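Long-range contacts in ankyrin repeat family protein (Enterococcus faecalis, PDB 3HRA), which is of unknown function but, as an ankyrin repeat protein, probably serves as a scaffold for binding other proteins: residues V6-E11 against T28-D33; R16-V21 against D51-K56; I45-N50 against Q82-I87; A57-G62 against A89-H94. One frame throughout, in Å; residues are numbered along the deposited sequence.

All four contacts lie in the N-terminal half of an all-helical ankyrin stack, where helical hairpins are laid side by side. Interaction 1 sits nearest the N-terminus and ties helix 8-14 to the loop after helix 18-25. Interactions 2 and 4 share helix 52-60 and have centres about 13 Å apart; interactions 3 and 4 share helix 85-94, about 12 Å apart. Along the chain, interaction 1 interlaces with 2, 2 with 3, and 3 with 4, whereas 1 closes before 3 or 4 opens and 2 before 4. Side chains also join them, L9 touching V21, I54 touching A46 and V47 touching M91, so apolar packing runs from hairpin to hairpin, as expected of an elongated repeat protein.

Interaction 1 (V6-E11 against T28-D33); sequences VGALLE and TTYQVD
The aromatic ring of Y30 is met obliquely near its hydroxyl end by two small aliphatic groups, CB of A8 and CB of L9, the latter 3.5 Å from Y30 CE2. L9 and Y30 lie at a slant to each other. With CG of L9 anti to the backbone N (chi1 -171°), its branch runs on past the ring, and CD2 reaches 4.1 Å from CB of V32. A leucine suits this place because its branched end touches both the tyrosine ring and the valine. The phenol adds a polar grip: L9 N donates to Y30 OH over 3.0 Å at an N-H...O angle of 154°. In an ankyrin repeat protein such a loop follows the second helix of a hairpin; here residues 28-33, in the loop after helix 18-25, pack against the start of helix 8-14, with I24 of helix 18-25 touching A8, L9 and Y30. Amides in a first helical turn have no earlier turn to bond to, and a tyrosine hydroxyl supplies an acceptor for one of them. G7, with its positive phi, occupies the N-cap position and lets the chain turn into the helix. The carboxylate of E34 accepts from the amides of both G7 and L10.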
loop_
_atom_site.group_PDB
_atom_site.type_symbol
_atom_site.label_atom_id
_atom_site.label_comp_id
_atom_site.label_asym_id
_atom_site.label_seq_id
_atom_site.Cartn_x
_atom_site.Cartn_y
_atom_site.Cartn_z
ATOM N N VAL A 6 -16.754 23.109 -8.818
ATOM C CA VAL A 6 -16.437 21.783 -8.280
ATOM C C VAL A 6 -16.108 20.855 -9.439
ATOM O O VAL A 6 -16.846 20.802 -10.427
ATOM C CB VAL A 6 -17.609 21.170 -7.486
ATOM C CG1 VAL A 6 -17.230 19.779 -6.946
ATOM C CG2 VAL A 6 -18.035 22.091 -6.364
ATOM N N GLY A 7 -14.999 20.125 -9.327
ATOM C CA GLY A 7 -14.616 19.183 -10.361
ATOM C C GLY A 7 -13.434 19.615 -11.191
ATOM O O GLY A 7 -12.861 18.801 -11.912
ATOM N N ALA A 8 -13.069 20.896 -11.099
ATOM C CA ALA A 8 -11.946 21.427 -11.871
ATOM C C ALA A 8 -10.658 20.635 -11.626
ATOM O O ALA A 8 -9.924 20.292 -12.565
ATOM C CB ALA A 8 -11.734 22.920 -11.557
ATOM N N LEU A 9 -10.389 20.352 -10.357
ATOM C CA LEU A 9 -9.147 19.695 -9.962
ATOM C C LEU A 9 -9.177 18.218 -10.337
ATOM O O LEU A 9 -8.166 17.669 -10.748
ATOM C CB LEU A 9 -8.905 19.881 -8.459
ATOM C CG LEU A 9 -7.553 19.461 -7.861
ATOM C CD1 LEU A 9 -6.404 20.262 -8.501
ATOM C CD2 LEU A 9 -7.583 19.699 -6.339
ATOM N N LEU A 10 -10.337 17.573 -10.195
ATOM C CA LEU A 10 -10.496 16.190 -10.650
ATOM C C LEU A 10 -10.211 16.084 -12.140
ATOM O O LEU A 10 -9.523 15.165 -12.584
ATOM C CB LEU A 10 -11.903 15.682 -10.359
ATOM C CG LEU A 10 -12.178 15.248 -8.922
ATOM C CD1 LEU A 10 -13.674 15.218 -8.640
ATOM C CD2 LEU A 10 -11.547 13.887 -8.648
ATOM N N GLU A 11 -10.741 17.035 -12.905
ATOM C CA GLU A 11 -10.532 17.054 -14.349
ATOM C C GLU A 11 -9.060 17.246 -14.718
ATOM O O GLU A 11 -8.548 16.552 -15.600
ATOM C CB GLU A 11 -11.385 18.127 -15.018
ATOM C CG GLU A 11 -11.309 18.090 -16.534
ATOM C CD GLU A 11 -11.928 19.322 -17.181
ATOM O OE1 GLU A 11 -13.179 19.425 -17.222
ATOM O OE2 GLU A 11 -11.154 20.192 -17.649
ATOM N N THR A 28 -6.346 29.533 -2.733
ATOM C CA THR A 28 -6.279 29.126 -1.327
ATOM C C THR A 28 -7.617 28.638 -0.784
ATOM O O THR A 28 -7.662 28.034 0.280
ATOM C CB THR A 28 -5.792 30.289 -0.422
ATOM O OG1 THR A 28 -6.705 31.389 -0.517
ATOM C CG2 THR A 28 -4.415 30.755 -0.846
ATOM N N THR A 29 -8.694 28.935 -1.510
ATOM C CA THR A 29 -10.046 28.553 -1.105
ATOM C C THR A 29 -10.445 27.189 -1.660
ATOM O O THR A 29 -11.467 26.636 -1.257
ATOM C CB THR A 29 -11.112 29.601 -1.547
ATOM O OG1 THR A 29 -11.312 29.550 -2.970
ATOM C CG2 THR A 29 -10.691 31.020 -1.151
ATOM N N TYR A 30 -9.647 26.640 -2.580
ATOM C CA TYR A 30 -10.044 25.394 -3.253
ATOM C C TYR A 30 -10.114 24.173 -2.307
ATOM O O TYR A 30 -9.188 23.903 -1.542
ATOM C CB TYR A 30 -9.143 25.077 -4.468
ATOM C CG TYR A 30 -9.848 24.199 -5.478
ATOM C CD1 TYR A 30 -10.493 24.759 -6.573
ATOM C CD2 TYR A 30 -9.912 22.813 -5.315
ATOM C CE1 TYR A 30 -11.152 23.969 -7.495
ATOM C CE2 TYR A 30 -10.584 22.018 -6.222
ATOM C CZ TYR A 30 -11.202 22.601 -7.307
ATOM O OH TYR A 30 -11.878 21.823 -8.224
ATOM N N GLN A 31 -11.221 23.437 -2.374
ATOM C CA GLN A 31 -11.382 22.220 -1.586
ATOM C C GLN A 31 -10.731 21.065 -2.353
ATOM O O GLN A 31 -11.285 20.570 -3.344
ATOM C CB GLN A 31 -12.871 21.929 -1.379
ATOM C CG GLN A 31 -13.194 21.260 -0.044
ATOM C CD GLN A 31 -12.993 19.758 -0.056
ATOM O OE1 GLN A 31 -11.914 19.250 0.318
ATOM N NE2 GLN A 31 -14.037 19.026 -0.480
ATOM N N VAL A 32 -9.557 20.628 -1.899
ATOM C CA VAL A 32 -8.746 19.717 -2.718
ATOM C C VAL A 32 -9.269 18.275 -2.754
ATOM O O VAL A 32 -8.885 17.482 -3.617
ATOM C CB VAL A 32 -7.259 19.708 -2.276
ATOM C CG1 VAL A 32 -6.664 21.117 -2.374
ATOM C CG2 VAL A 32 -7.114 19.158 -0.854
ATOM N N ASP A 33 -10.112 17.928 -1.794
ATOM C CA ASP A 33 -10.589 16.555 -1.698
ATOM C C ASP A 33 -12.008 16.343 -2.245
ATOM O O ASP A 33 -12.756 15.519 -1.739
ATOM C CB ASP A 33 -10.480 16.045 -0.267
ATOM C CG ASP A 33 -9.053 15.645 0.103
ATOM O OD1 ASP A 33 -8.283 15.222 -0.777
ATOM O OD2 ASP A 33 -8.706 15.759 1.282
#

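Interaction 2 (R16-V21 against D51-K56); sequences RDTKKV and DIEIAK
R16 grips the carboxylate of D51 side-on with two nitrogens, a salt bridge in which NE reaches OD2 of D51 at 2.7 Å and NH2 reaches OD1 of D51 at 2.8 Å, the latter nearly straight. Both oxygens are approached on their syn sides and lie close to the guanidinium plane, but the carboxylate is turned 30° from it, so the donors stand somewhat out of the carboxylate plane. Bends at chi2 and chi3 curl the arginine chain over so that this edge faces the acid. Next to the salt bridge, I54 packs against T18 and V21: its CG1 lies 3.6 Å from OG1 of T18, and its CD1 is 4.0 Å from CG2 of V21. These short side chains keep their methyl and hydroxyl groups close to the backbone, where I54 can pack on them, and the threonine hydroxyl is joined through one water to the amide of I54. CG2 of T18 meets CG of E53, whose carboxylate pairs with K22. In the second shell, R16 ends the preceding helix in a Schellman motif with positive phi, and D17 then caps the next helix by accepting from K20 N at OD1, 3.1 Å away. D51 too stands at an N-cap position, but its side chain makes no capping bond and serves R16 instead. The contact joins the starts of helices 18-25 and 52-60; helix 8-14 packs on V21, and helix 42-49 touches R16 and I54.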
loop_
_atom_site.group_PDB
_atom_site.type_symbol
_atom_site.label_atom_id
_atom_site.label_comp_id
_atom_site.label_asym_id
_atom_site.label_seq_id
_atom_site.Cartn_x
_atom_site.Cartn_y
_atom_site.Cartn_z
ATOM N N ARG A 16 -3.931 14.434 -16.389
ATOM C CA ARG A 16 -2.506 14.268 -16.106
ATOM C C ARG A 16 -1.783 15.587 -16.292
ATOM O O ARG A 16 -0.616 15.602 -16.701
ATOM C CB ARG A 16 -1.899 13.230 -17.049
ATOM C CG ARG A 16 -2.833 12.058 -17.357
ATOM C CD ARG A 16 -2.928 11.087 -16.186
ATOM N NE ARG A 16 -1.607 10.592 -15.800
ATOM C CZ ARG A 16 -0.993 9.535 -16.329
ATOM N NH1 ARG A 16 -1.565 8.813 -17.294
ATOM N NH2 ARG A 16 0.225 9.214 -15.911
ATOM N N ASP A 17 -2.484 16.684 -15.993
ATOM C CA ASP A 17 -2.014 18.021 -16.340
ATOM C C ASP A 17 -1.412 18.690 -15.110
ATOM O O ASP A 17 -2.089 19.392 -14.360
ATOM C CB ASP A 17 -3.163 18.845 -16.930
ATOM C CG ASP A 17 -2.684 20.144 -17.588
ATOM O OD1 ASP A 17 -1.565 20.604 -17.276
ATOM O OD2 ASP A 17 -3.432 20.705 -18.417
ATOM N N THR A 18 -0.123 18.440 -14.912
ATOM C CA THR A 18 0.586 18.903 -13.723
ATOM C C THR A 18 0.498 20.436 -13.574
ATOM O O THR A 18 0.257 20.956 -12.479
ATOM C CB THR A 18 2.052 18.481 -13.811
ATOM O OG1 THR A 18 2.108 17.055 -13.953
ATOM C CG2 THR A 18 2.810 18.914 -12.565
ATOM N N LYS A 19 0.708 21.153 -14.671
ATOM C CA LYS A 19 0.673 22.616 -14.626
ATOM C C LYS A 19 -0.715 23.142 -14.263
ATOM O O LYS A 19 -0.837 24.080 -13.471
ATOM C CB LYS A 19 1.157 23.214 -15.947
ATOM C CG LYS A 19 2.614 22.893 -16.243
ATOM C CD LYS A 19 3.062 23.519 -17.564
ATOM C CE LYS A 19 4.032 22.594 -18.293
ATOM N NZ LYS A 19 5.001 21.968 -17.352
ATOM N N LYS A 20 -1.759 22.546 -14.834
ATOM C CA LYS A 20 -3.138 22.923 -14.480
ATOM C C LYS A 20 -3.459 22.630 -13.012
ATOM O O LYS A 20 -4.125 23.425 -12.351
ATOM C CB LYS A 20 -4.150 22.210 -15.392
ATOM C CG LYS A 20 -5.606 22.677 -15.228
ATOM C CD LYS A 20 -5.757 24.158 -15.571
ATOM C CE LYS A 20 -7.217 24.589 -15.490
ATOM N NZ LYS A 20 -7.449 25.961 -16.021
ATOM N N VAL A 21 -3.003 21.485 -12.502
ATOM C CA VAL A 21 -3.133 21.166 -11.078
ATOM C C VAL A 21 -2.528 22.249 -10.193
ATOM O O VAL A 21 -3.177 22.730 -9.266
ATOM C CB VAL A 21 -2.511 19.805 -10.726
ATOM C CG1 VAL A 21 -2.383 19.668 -9.198
ATOM C CG2 VAL A 21 -3.359 18.707 -11.284
ATOM N N ASP A 51 1.364 9.766 -10.964
ATOM C CA ASP A 51 1.783 11.128 -11.247
ATOM C C ASP A 51 2.378 11.712 -9.969
ATOM O O ASP A 51 1.677 12.299 -9.135
ATOM C CB ASP A 51 0.618 11.966 -11.780
ATOM C CG ASP A 51 0.285 11.651 -13.232
ATOM O OD1 ASP A 51 1.132 11.090 -13.973
ATOM O OD2 ASP A 51 -0.834 11.970 -13.648
ATOM N N ILE A 52 3.686 11.532 -9.832
ATOM C CA ILE A 52 4.369 11.812 -8.581
ATOM C C ILE A 52 4.312 13.307 -8.203
ATOM O O ILE A 52 4.067 13.659 -7.046
ATOM C CB ILE A 52 5.830 11.313 -8.658
ATOM C CG1 ILE A 52 5.849 9.786 -8.810
ATOM C CG2 ILE A 52 6.595 11.721 -7.437
ATOM C CD1 ILE A 52 7.244 9.185 -9.131
ATOM N N GLU A 53 4.554 14.182 -9.166
ATOM C CA GLU A 53 4.603 15.604 -8.853
ATOM C C GLU A 53 3.217 16.131 -8.473
ATOM O O GLU A 53 3.083 16.938 -7.551
ATOM C CB GLU A 53 5.207 16.401 -10.018
ATOM C CG GLU A 53 5.336 17.904 -9.749
ATOM C CD GLU A 53 6.266 18.238 -8.579
ATOM O OE1 GLU A 53 6.323 19.433 -8.200
ATOM O OE2 GLU A 53 6.948 17.320 -8.046
ATOM N N ILE A 54 2.187 15.659 -9.174
ATOM C CA ILE A 54 0.820 16.031 -8.843
ATOM C C ILE A 54 0.502 15.562 -7.424
ATOM O O ILE A 54 -0.070 16.308 -6.622
ATOM C CB ILE A 54 -0.193 15.466 -9.871
ATOM C CG1 ILE A 54 -0.069 16.234 -11.195
ATOM C CG2 ILE A 54 -1.635 15.530 -9.320
ATOM C CD1 ILE A 54 -0.933 15.686 -12.320
ATOM N N ALA A 55 0.870 14.320 -7.120
ATOM C CA ALA A 55 0.589 13.764 -5.803
ATOM C C ALA A 55 1.288 14.576 -4.714
ATOM O O ALA A 55 0.688 14.887 -3.684
ATOM C CB ALA A 55 0.982 12.263 -5.730
ATOM N N LYS A 56 2.558 14.912 -4.928
ATOM C CA LYS A 56 3.288 15.741 -3.954
ATOM C C LYS A 56 2.605 17.105 -3.772
ATOM O O LYS A 56 2.435 17.575 -2.642
ATOM C CB LYS A 56 4.753 15.915 -4.371
ATOM C CG LYS A 56 5.593 14.640 -4.272
ATOM C CD LYS A 56 7.006 14.878 -4.833
ATOM C CE LYS A 56 7.894 13.663 -4.583
ATOM N NZ LYS A 56 9.221 13.840 -5.240
HETATM O O HOH W 1 2.899 14.546 -12.149
#

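Interaction 3 (I45-N50 against Q82-I87); sequences IAVHNN and QGRTEI
R84 reaches from the turn before helix 85-94 to the C-terminal end of helix 42-49, joining neighbouring helical hairpins of the ankyrin stack. Two hydrogen bonds carry the polar part. NE of R84 donates to O of V47 at 2.8 Å, nearly along the C=O axis, and NH2 of R84 donates to O of H48 at 2.9 Å, from 32° off that carbonyl's plane. The carbonyls of a last helical turn point on past the C-terminal end, with no further turn to supply N-H groups, and the partial negative charge there probably suits a guanidinium. O of V47 is shared, since it also accepts from N50 N where the helix closes in a Schellman motif. A bend at chi2 (-74°) turns the arginine chain towards these carbonyls, and CB of Q82 lies over one face of its guanidinium.

Apolar contacts lie alongside. CG2 of V47 meets CG2 of I87 at 4.0 Å, and CG1 of V47 faces the aliphatic CG of R84; helix 75-81 supplies Y78 and A79 against V47.

Asparagine tolerates the positive phi of N50 well. Its CB lies 3.6 Å from CD of R84, and its amide oxygen makes van der Waals contact with CD1 of I87.

The last link is a water that donates to OD1 of N50 at 2.8 Å and to OE1 of E86, and accepts from I87 N.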
loop_
_atom_site.group_PDB
_atom_site.type_symbol
_atom_site.label_atom_id
_atom_site.label_comp_id
_atom_site.label_asym_id
_atom_site.label_seq_id
_atom_site.Cartn_x
_atom_site.Cartn_y
_atom_site.Cartn_z
ATOM N N ILE A 45 -6.543 9.811 -7.724
ATOM C CA ILE A 45 -6.365 9.670 -9.171
ATOM C C ILE A 45 -4.872 9.719 -9.501
ATOM O O ILE A 45 -4.351 8.883 -10.254
ATOM C CB ILE A 45 -7.132 10.766 -9.953
ATOM C CG1 ILE A 45 -8.641 10.536 -9.826
ATOM C CG2 ILE A 45 -6.723 10.781 -11.433
ATOM C CD1 ILE A 45 -9.466 11.718 -10.187
ATOM N N ALA A 46 -4.181 10.691 -8.920
ATOM C CA ALA A 46 -2.736 10.820 -9.127
ATOM C C ALA A 46 -1.972 9.572 -8.684
ATOM O O ALA A 46 -1.018 9.162 -9.333
ATOM C CB ALA A 46 -2.199 12.061 -8.419
ATOM N N VAL A 47 -2.375 8.972 -7.573
ATOM C CA VAL A 47 -1.676 7.781 -7.084
ATOM C C VAL A 47 -1.876 6.596 -8.032
ATOM O O VAL A 47 -0.932 5.866 -8.331
ATOM C CB VAL A 47 -2.090 7.414 -5.636
ATOM C CG1 VAL A 47 -1.483 6.085 -5.225
ATOM C CG2 VAL A 47 -1.648 8.508 -4.683
ATOM N N HIS A 48 -3.109 6.423 -8.505
ATOM C CA HIS A 48 -3.434 5.410 -9.507
ATOM C C HIS A 48 -2.593 5.595 -10.774
ATOM O O HIS A 48 -2.076 4.629 -11.325
ATOM C CB HIS A 48 -4.936 5.450 -9.847
ATOM C CG HIS A 48 -5.810 4.771 -8.830
ATOM N ND1 HIS A 48 -5.999 5.269 -7.556
ATOM C CD2 HIS A 48 -6.543 3.634 -8.895
ATOM C CE1 HIS A 48 -6.809 4.472 -6.884
ATOM N NE2 HIS A 48 -7.153 3.469 -7.674
ATOM N N ASN A 49 -2.435 6.845 -11.208
ATOM C CA ASN A 49 -1.667 7.186 -12.407
ATOM C C ASN A 49 -0.142 7.197 -12.208
ATOM O O ASN A 49 0.625 7.254 -13.182
ATOM C CB ASN A 49 -2.079 8.568 -12.919
ATOM C CG ASN A 49 -3.389 8.551 -13.681
ATOM O OD1 ASN A 49 -3.709 7.587 -14.364
ATOM N ND2 ASN A 49 -4.147 9.633 -13.574
ATOM N N ASN A 50 0.281 7.140 -10.948
ATOM C CA ASN A 50 1.678 7.398 -10.555
ATOM C C ASN A 50 2.205 8.737 -11.077
ATOM O O ASN A 50 3.344 8.839 -11.539
ATOM C CB ASN A 50 2.632 6.249 -10.910
ATOM C CG ASN A 50 3.909 6.278 -10.077
ATOM O OD1 ASN A 50 3.920 6.769 -8.948
ATOM N ND2 ASN A 50 4.997 5.745 -10.638
ATOM N N GLN A 82 0.410 -1.048 -4.373
ATOM C CA GLN A 82 0.665 -1.094 -5.816
ATOM C C GLN A 82 2.050 -0.614 -6.220
ATOM O O GLN A 82 2.302 -0.378 -7.395
ATOM C CB GLN A 82 -0.392 -0.286 -6.565
ATOM C CG GLN A 82 -1.800 -0.823 -6.408
ATOM C CD GLN A 82 -1.980 -2.203 -6.987
ATOM O OE1 GLN A 82 -1.407 -2.537 -8.033
ATOM N NE2 GLN A 82 -2.788 -3.018 -6.319
ATOM N N GLY A 83 2.946 -0.465 -5.252
ATOM C CA GLY A 83 4.348 -0.227 -5.563
ATOM C C GLY A 83 4.682 1.188 -6.004
ATOM O O GLY A 83 5.677 1.411 -6.690
ATOM N N ARG A 84 3.847 2.152 -5.623
ATOM C CA ARG A 84 4.133 3.567 -5.899
ATOM C C ARG A 84 5.102 4.073 -4.847
ATOM O O ARG A 84 4.735 4.818 -3.945
ATOM C CB ARG A 84 2.841 4.393 -5.856
ATOM C CG ARG A 84 1.694 3.819 -6.687
ATOM C CD ARG A 84 1.913 4.017 -8.180
ATOM N NE ARG A 84 0.705 3.699 -8.956
ATOM C CZ ARG A 84 0.504 2.568 -9.621
ATOM N NH1 ARG A 84 1.425 1.610 -9.610
ATOM N NH2 ARG A 84 -0.629 2.386 -10.294
ATOM N N THR A 85 6.359 3.680 -4.988
ATOM C CA THR A 85 7.363 3.876 -3.947
ATOM C C THR A 85 7.676 5.331 -3.619
ATOM O O THR A 85 7.760 5.699 -2.452
ATOM C CB THR A 85 8.663 3.170 -4.351
ATOM O OG1 THR A 85 8.342 1.851 -4.802
ATOM C CG2 THR A 85 9.634 3.096 -3.167
ATOM N N GLU A 86 7.897 6.136 -4.650
ATOM C CA GLU A 86 8.194 7.555 -4.476
ATOM C C GLU A 86 7.059 8.272 -3.739
ATOM O O GLU A 86 7.302 9.051 -2.817
ATOM C CB GLU A 86 8.441 8.188 -5.850
ATOM C CG GLU A 86 9.574 7.473 -6.627
ATOM C CD GLU A 86 9.115 6.397 -7.667
ATOM O OE1 GLU A 86 8.091 5.646 -7.498
ATOM O OE2 GLU A 86 9.841 6.293 -8.688
ATOM N N ILE A 87 5.819 8.013 -4.156
ATOM C CA ILE A 87 4.674 8.640 -3.506
ATOM C C ILE A 87 4.531 8.169 -2.056
ATOM O O ILE A 87 4.285 8.976 -1.169
ATOM C CB ILE A 87 3.370 8.412 -4.297
ATOM C CG1 ILE A 87 3.449 9.132 -5.645
ATOM C CG2 ILE A 87 2.159 8.893 -3.499
ATOM C CD1 ILE A 87 2.280 8.790 -6.578
HETATM O O HOH W 2 5.501 6.568 -6.705
#

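Interaction 4 (A57-G62 against A89-H94); sequences ALIDRG and AYMLKH
This is a mixed contact between two helices of adjoining hairpins in the ankyrin stack, 52-60 and 85-94, which run in the same sense near their C-terminal ends: an isoleucine makes its buried part and a tyrosine-aspartate bond its outer part. I59 is directed toward helix 85-94. Its CD1 lies 3.8 Å from CG of M91 and 4.0 Å from CD2 of Y90, at the edge of the tyrosine ring, while its CG2 approaches CB of H94. The isoleucine meets the methionine chain nearly perpendicularly; the flexible, unbranched methionine, extended beyond CG, reaches on towards P75 and A79 of helix 75-81, and L43 of helix 42-49 adds to the core around I59.

Y90 makes the polar part of the contact. Because CG is anti to the backbone N (chi1 -158°), the ring extends across to helix 52-60, and its OH donates to OD1 of D60 at 2.5 Å, on the syn lone pair. OD1 lies in the ring plane, and the carboxylate is turned 46° from it. Above one face of Y90 sits H94, its ND1 3.3 Å over the ring centre; a weak hydrogen bond from ND1 to O of Y90 is consistent with the imidazole resting over the ring. G62, with positive phi, completes the Schellman motif that ends helix 52-60 just beyond D60.

So short a phenol-carboxylate bond suggests a strongly polarised O-H, and H94, 5.4 Å from ND1 to OD1 of D60, would stabilise the aspartate's negative charge further if it were protonated.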
loop_
_atom_site.group_PDB
_atom_site.type_symbol
_atom_site.label_atom_id
_atom_site.label_comp_id
_atom_site.label_asym_id
_atom_site.label_seq_id
_atom_site.Cartn_x
_atom_site.Cartn_y
_atom_site.Cartn_z
ATOM N N ALA A 57 2.205 17.727 -4.881
ATOM C CA ALA A 57 1.529 19.032 -4.820
ATOM C C ALA A 57 0.249 18.987 -3.981
ATOM O O ALA A 57 -0.042 19.916 -3.214
ATOM C CB ALA A 57 1.219 19.554 -6.224
ATOM N N LEU A 58 -0.513 17.910 -4.134
ATOM C CA LEU A 58 -1.794 17.776 -3.441
ATOM C C LEU A 58 -1.567 17.514 -1.958
ATOM O O LEU A 58 -2.263 18.075 -1.112
ATOM C CB LEU A 58 -2.637 16.662 -4.078
ATOM C CG LEU A 58 -3.211 17.022 -5.451
ATOM C CD1 LEU A 58 -3.699 15.795 -6.206
ATOM C CD2 LEU A 58 -4.342 18.046 -5.297
ATOM N N ILE A 59 -0.592 16.663 -1.643
ATOM C CA ILE A 59 -0.257 16.383 -0.251
ATOM C C ILE A 59 0.218 17.651 0.463
ATOM O O ILE A 59 -0.142 17.903 1.615
ATOM C CB ILE A 59 0.792 15.256 -0.130
ATOM C CG1 ILE A 59 0.157 13.920 -0.523
ATOM C CG2 ILE A 59 1.299 15.166 1.291
ATOM C CD1 ILE A 59 1.186 12.819 -0.865
ATOM N N ASP A 60 1.025 18.456 -0.218
ATOM C CA ASP A 60 1.478 19.727 0.350
ATOM C C ASP A 60 0.319 20.689 0.597
ATOM O O ASP A 60 0.404 21.542 1.471
ATOM C CB ASP A 60 2.501 20.404 -0.575
ATOM C CG ASP A 60 3.854 19.694 -0.602
ATOM O OD1 ASP A 60 4.080 18.739 0.184
ATOM O OD2 ASP A 60 4.702 20.107 -1.426
ATOM N N ARG A 61 -0.743 20.586 -0.201
ATOM C CA ARG A 61 -1.921 21.443 -0.024
ATOM C C ARG A 61 -2.965 20.842 0.913
ATOM O O ARG A 61 -4.076 21.344 1.002
ATOM C CB ARG A 61 -2.577 21.762 -1.369
ATOM C CG ARG A 61 -2.055 23.020 -2.025
ATOM C CD ARG A 61 -2.631 24.274 -1.363
ATOM N NE ARG A 61 -3.865 24.740 -1.997
ATOM C CZ ARG A 61 -5.083 24.557 -1.496
ATOM N NH1 ARG A 61 -5.243 23.900 -0.358
ATOM N NH2 ARG A 61 -6.149 25.028 -2.132
ATOM N N GLY A 62 -2.613 19.751 1.579
ATOM C CA GLY A 62 -3.460 19.190 2.626
ATOM C C GLY A 62 -4.417 18.075 2.226
ATOM O O GLY A 62 -5.325 17.753 2.985
ATOM N N ALA A 89 6.936 6.988 -0.043
ATOM C CA ALA A 89 7.994 7.634 0.731
ATOM C C ALA A 89 7.601 9.067 1.132
ATOM O O ALA A 89 7.838 9.498 2.271
ATOM C CB ALA A 89 9.298 7.624 -0.053
ATOM N N TYR A 90 7.010 9.806 0.192
ATOM C CA TYR A 90 6.576 11.162 0.471
ATOM C C TYR A 90 5.475 11.182 1.535
ATOM O O TYR A 90 5.513 11.997 2.471
ATOM C CB TYR A 90 6.115 11.863 -0.809
ATOM C CG TYR A 90 6.144 13.365 -0.714
ATOM C CD1 TYR A 90 7.337 14.064 -0.863
ATOM C CD2 TYR A 90 4.975 14.090 -0.470
ATOM C CE1 TYR A 90 7.369 15.450 -0.788
ATOM C CE2 TYR A 90 4.994 15.467 -0.392
ATOM C CZ TYR A 90 6.190 16.141 -0.544
ATOM O OH TYR A 90 6.208 17.515 -0.467
ATOM N N MET A 91 4.503 10.286 1.389
ATOM C CA MET A 91 3.416 10.186 2.361
ATOM C C MET A 91 3.941 9.898 3.759
ATOM O O MET A 91 3.482 10.490 4.725
ATOM C CB MET A 91 2.432 9.104 1.959
ATOM C CG MET A 91 1.611 9.441 0.727
ATOM S SD MET A 91 0.591 8.028 0.276
ATOM C CE MET A 91 -0.530 8.743 -0.931
ATOM N N LEU A 92 4.895 8.980 3.862
ATOM C CA LEU A 92 5.470 8.616 5.168
ATOM C C LEU A 92 6.240 9.775 5.822
ATOM O O LEU A 92 6.443 9.785 7.038
ATOM C CB LEU A 92 6.376 7.392 5.028
ATOM C CG LEU A 92 5.619 6.100 4.695
ATOM C CD1 LEU A 92 6.573 4.947 4.370
ATOM C CD2 LEU A 92 4.688 5.743 5.848
ATOM N N LYS A 93 6.664 10.751 5.019
ATOM C CA LYS A 93 7.362 11.928 5.548
ATOM C C LYS A 93 6.460 13.144 5.764
ATOM O O LYS A 93 6.734 13.972 6.635
ATOM C CB LYS A 93 8.492 12.362 4.609
ATOM C CG LYS A 93 9.631 11.369 4.447
ATOM C CD LYS A 93 10.642 11.921 3.426
ATOM C CE LYS A 93 11.433 10.796 2.761
ATOM N NZ LYS A 93 12.120 11.241 1.504
ATOM N N HIS A 94 5.418 13.285 4.946
ATOM C CA HIS A 94 4.648 14.536 4.929
ATOM C C HIS A 94 3.171 14.417 5.279
ATOM O O HIS A 94 2.415 15.383 5.159
ATOM C CB HIS A 94 4.803 15.238 3.579
ATOM C CG HIS A 94 6.192 15.705 3.316
ATOM N ND1 HIS A 94 7.103 14.979 2.575
ATOM C CD2 HIS A 94 6.847 16.816 3.725
ATOM C CE1 HIS A 94 8.246 15.633 2.518
ATOM N NE2 HIS A 94 8.116 16.754 3.213
#